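Local coordinates for protein Epf (Streptococcus pyogenes, PDB 4ES9) that is probably an extracellular or surface-exposed protein that may take part in adhesion to host components, its precise function being uncertain, at residues I109-Y114 and D240-F245. Numbering follows the deposited sequence.
Sequences IKDHDY and DGRTNF
Asp111, third residue of the type II beta turn Ile109–His112, pushes its carboxylate toward Arg242–Asn244, a worked example of one acidic side chain accepting hydrogen bonds from consecutive backbone NH groups between two domains. The turn precedes strand 113-123 of the larger beta-sandwich; Arg242–Asn244 lie in the loop between strands 231-237 and 248-253, at the near end of the smaller beta domain. CG of Asp111 stands anti to the backbone N (chi1 -164°), which carries OD2 across the gap. There OD2 collects three donors: Thr243 N at 2.6 Å, nearly in line with the C-O bond, Asn244 N at 2.8 Å through the anti lone pair, and Thr243 OG1 at 3.2 Å, descending from above the carboxylate plane (56° out of it). The other oxygen, OD1, accepts from a water that also reaches Gly241 O. Asn244 returns the grip, its ND2 bonding Lys110 O at 2.8 Å, with Lys110 O close to the plane of the Asn244 amide, while its CB packs on Asp111 CB.

Beside this, the Arg242 guanidinium stands almost perpendicular to the His112 ring (89°). Arg242 forms a salt bridge with Asp248, and His112 bonds Asp213 through ND1 and Glu246 O through NE2, an environment consistent with a protonated imidazole. Asp111 O, buried without a polar partner, lies 3.6 Å from Arg242 CG. Over one face of the His112 ring, toward its rim, sits Ile109 CG2, 3.9 Å from Asn244 ND2.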
ATOM      1  N   ILE A 109       4.746   1.188  -5.549  1.00 21.70           N
ATOM      2  CA  ILE A 109       5.909   0.576  -6.224  1.00 22.03           C
ATOM      3  C   ILE A 109       5.834  -0.930  -6.017  1.00 26.41           C
ATOM      4  O   ILE A 109       5.497  -1.380  -4.920  1.00 24.83           O
ATOM      5  CB  ILE A 109       7.260   1.191  -5.722  1.00 25.66           C
ATOM      6  CG1 ILE A 109       7.331   2.671  -6.098  1.00 26.54           C
ATOM      7  CG2 ILE A 109       8.501   0.431  -6.265  1.00 28.35           C
ATOM      8  CD1 ILE A 109       8.256   3.463  -5.273  1.00 32.85           C
ATOM      9  N   LYS A 110       6.137  -1.708  -7.079  1.00 23.68           N
ATOM     10  CA  LYS A 110       6.124  -3.166  -7.048  1.00 23.48           C
ATOM     11  C   LYS A 110       7.189  -3.699  -6.064  1.00 28.37           C
ATOM     12  O   LYS A 110       8.320  -3.209  -6.048  1.00 27.42           O
ATOM     13  CB  LYS A 110       6.374  -3.727  -8.469  1.00 26.72           C
ATOM     14  CG  LYS A 110       6.389  -5.241  -8.550  1.00 41.19           C
ATOM     15  CD  LYS A 110       6.652  -5.752  -9.945  1.00 55.53           C
ATOM     16  CE  LYS A 110       6.944  -7.219  -9.862  1.00 69.49           C
ATOM     17  NZ  LYS A 110       7.353  -7.765 -11.184  1.00 78.01           N
ATOM     18  N   ASP A 111       6.805  -4.690  -5.235  1.00 25.28           N
ATOM     19  CA  ASP A 111       7.664  -5.395  -4.282  1.00 24.55           C
ATOM     20  C   ASP A 111       8.112  -4.490  -3.105  1.00 28.46           C
ATOM     21  O   ASP A 111       9.091  -4.795  -2.418  1.00 29.10           O
ATOM     22  CB  ASP A 111       8.864  -6.031  -5.026  1.00 26.44           C
ATOM     23  CG  ASP A 111       9.617  -7.100  -4.254  1.00 30.79           C
ATOM     24  OD1 ASP A 111       8.955  -7.936  -3.599  1.00 28.97           O
ATOM     25  OD2 ASP A 111      10.862  -7.136  -4.359  1.00 29.97           O
ATOM     26  N   HIS A 112       7.351  -3.412  -2.833  1.00 23.25           N
ATOM     27  CA  HIS A 112       7.565  -2.539  -1.671  1.00 21.13           C
ATOM     28  C   HIS A 112       6.618  -2.968  -0.537  1.00 24.56           C
ATOM     29  O   HIS A 112       5.596  -3.623  -0.794  1.00 24.19           O
ATOM     30  CB  HIS A 112       7.366  -1.061  -2.063  1.00 21.29           C
ATOM     31  CG  HIS A 112       8.636  -0.373  -2.485  1.00 23.82           C
ATOM     32  ND1 HIS A 112       8.894   0.937  -2.138  1.00 25.35           N
ATOM     33  CD2 HIS A 112       9.696  -0.853  -3.183  1.00 24.94           C
ATOM     34  CE1 HIS A 112      10.083   1.219  -2.652  1.00 24.48           C
ATOM     35  NE2 HIS A 112      10.598   0.176  -3.299  1.00 24.72           N
ATOM     36  N   ASP A 113       6.972  -2.645   0.716  1.00 20.73           N
ATOM     37  CA  ASP A 113       6.164  -2.979   1.885  1.00 20.09           C
ATOM     38  C   ASP A 113       5.427  -1.743   2.351  1.00 22.91           C
ATOM     39  O   ASP A 113       6.026  -0.666   2.436  1.00 22.77           O
ATOM     40  CB  ASP A 113       7.031  -3.574   3.027  1.00 22.11           C
ATOM     41  CG  ASP A 113       7.709  -4.890   2.659  1.00 33.90           C
ATOM     42  OD1 ASP A 113       7.028  -5.782   2.125  1.00 36.91           O
ATOM     43  OD2 ASP A 113       8.916  -5.018   2.891  1.00 39.17           O
ATOM     44  N   TYR A 114       4.113  -1.893   2.637  1.00 18.56           N
ATOM     45  CA  TYR A 114       3.264  -0.774   3.058  1.00 17.69           C
ATOM     46  C   TYR A 114       2.564  -1.055   4.383  1.00 20.04           C
ATOM     47  O   TYR A 114       2.373  -2.220   4.773  1.00 17.24           O
ATOM     48  CB  TYR A 114       2.226  -0.435   1.965  1.00 18.79           C
ATOM     49  CG  TYR A 114       2.879   0.069   0.697  1.00 18.82           C
ATOM     50  CD1 TYR A 114       3.160   1.418   0.524  1.00 19.69           C
ATOM     51  CD2 TYR A 114       3.265  -0.811  -0.309  1.00 20.23           C
ATOM     52  CE1 TYR A 114       3.818   1.884  -0.617  1.00 18.89           C
ATOM     53  CE2 TYR A 114       3.941  -0.362  -1.442  1.00 21.43           C
ATOM     54  CZ  TYR A 114       4.209   0.987  -1.597  1.00 25.29           C
ATOM     55  OH  TYR A 114       4.830   1.425  -2.741  1.00 20.33           O
ATOM     56  N   ASP A 240      14.655  -9.688   3.961  1.00 33.69           N
ATOM     57  CA  ASP A 240      13.213  -9.952   4.018  1.00 32.44           C
ATOM     58  C   ASP A 240      12.606 -10.434   2.673  1.00 35.50           C
ATOM     59  O   ASP A 240      11.384 -10.386   2.508  1.00 35.64           O
ATOM     60  CB  ASP A 240      12.461  -8.706   4.548  1.00 34.06           C
ATOM     61  CG  ASP A 240      12.658  -7.389   3.791  1.00 42.39           C
ATOM     62  OD1 ASP A 240      13.140  -7.426   2.632  1.00 43.72           O
ATOM     63  OD2 ASP A 240      12.309  -6.324   4.352  1.00 46.43           O
ATOM     64  N   GLY A 241      13.443 -10.926   1.753  1.00 29.59           N
ATOM     65  CA  GLY A 241      12.984 -11.455   0.468  1.00 28.49           C
ATOM     66  C   GLY A 241      12.689 -10.459  -0.647  1.00 30.70           C
ATOM     67  O   GLY A 241      12.250 -10.868  -1.726  1.00 31.27           O
ATOM     68  N   ARG A 242      12.910  -9.155  -0.407  1.00 25.45           N
ATOM     69  CA  ARG A 242      12.702  -8.099  -1.405  1.00 25.00           C
ATOM     70  C   ARG A 242      13.695  -8.289  -2.570  1.00 30.37           C
ATOM     71  O   ARG A 242      14.862  -8.597  -2.323  1.00 29.06           O
ATOM     72  CB  ARG A 242      12.867  -6.726  -0.725  1.00 23.03           C
ATOM     73  CG  ARG A 242      12.546  -5.520  -1.594  1.00 34.69           C
ATOM     74  CD  ARG A 242      13.028  -4.258  -0.905  1.00 37.42           C
ATOM     75  NE  ARG A 242      13.031  -3.113  -1.816  1.00 44.65           N
ATOM     76  CZ  ARG A 242      13.812  -2.049  -1.683  1.00 49.22           C
ATOM     77  NH1 ARG A 242      14.652  -1.957  -0.661  1.00 32.97           N
ATOM     78  NH2 ARG A 242      13.738  -1.053  -2.556  1.00 44.91           N
ATOM     79  N   THR A 243      13.222  -8.163  -3.825  1.00 28.58           N
ATOM     80  CA  THR A 243      14.054  -8.322  -5.024  1.00 29.34           C
ATOM     81  C   THR A 243      14.093  -7.026  -5.850  1.00 32.76           C
ATOM     82  O   THR A 243      15.081  -6.797  -6.542  1.00 32.66           O
ATOM     83  CB  THR A 243      13.606  -9.528  -5.887  1.00 42.36           C
ATOM     84  OG1 THR A 243      12.212  -9.426  -6.189  1.00 45.59           O
ATOM     85  CG2 THR A 243      13.917 -10.873  -5.228  1.00 40.63           C
ATOM     86  N   ASN A 244      13.063  -6.170  -5.755  1.00 28.42           N
ATOM     87  CA  ASN A 244      13.051  -4.897  -6.476  1.00 27.49           C
ATOM     88  C   ASN A 244      13.613  -3.811  -5.562  1.00 31.04           C
ATOM     89  O   ASN A 244      12.928  -3.328  -4.653  1.00 28.48           O
ATOM     90  CB  ASN A 244      11.648  -4.533  -6.995  1.00 28.26           C
ATOM     91  CG  ASN A 244      11.586  -3.229  -7.765  1.00 46.75           C
ATOM     92  OD1 ASN A 244      12.579  -2.772  -8.346  1.00 35.97           O
ATOM     93  ND2 ASN A 244      10.414  -2.597  -7.786  1.00 41.65           N
ATOM     94  N   PHE A 245      14.874  -3.415  -5.827  1.00 28.36           N
ATOM     95  CA  PHE A 245      15.590  -2.429  -5.026  1.00 26.93           C
ATOM     96  C   PHE A 245      15.320  -0.993  -5.499  1.00 29.02           C
ATOM     97  O   PHE A 245      15.945  -0.066  -4.993  1.00 27.82           O
ATOM     98  CB  PHE A 245      17.091  -2.765  -4.982  1.00 28.70           C
ATOM     99  CG  PHE A 245      17.349  -4.104  -4.322  1.00 30.11           C
ATOM    100  CD1 PHE A 245      16.794  -4.409  -3.081  1.00 33.79           C
ATOM    101  CD2 PHE A 245      18.117  -5.071  -4.953  1.00 31.80           C
ATOM    102  CE1 PHE A 245      17.009  -5.656  -2.480  1.00 35.31           C
ATOM    103  CE2 PHE A 245      18.335  -6.319  -4.344  1.00 35.29           C
ATOM    104  CZ  PHE A 245      17.787  -6.599  -3.112  1.00 34.17           C
TER
HETATM  105  O   HOH W   1      10.226 -10.207  -3.040  1.00 36.16           O
HETATM  106  O   HOH W   2      11.332  -4.229   3.305  1.00 30.64           O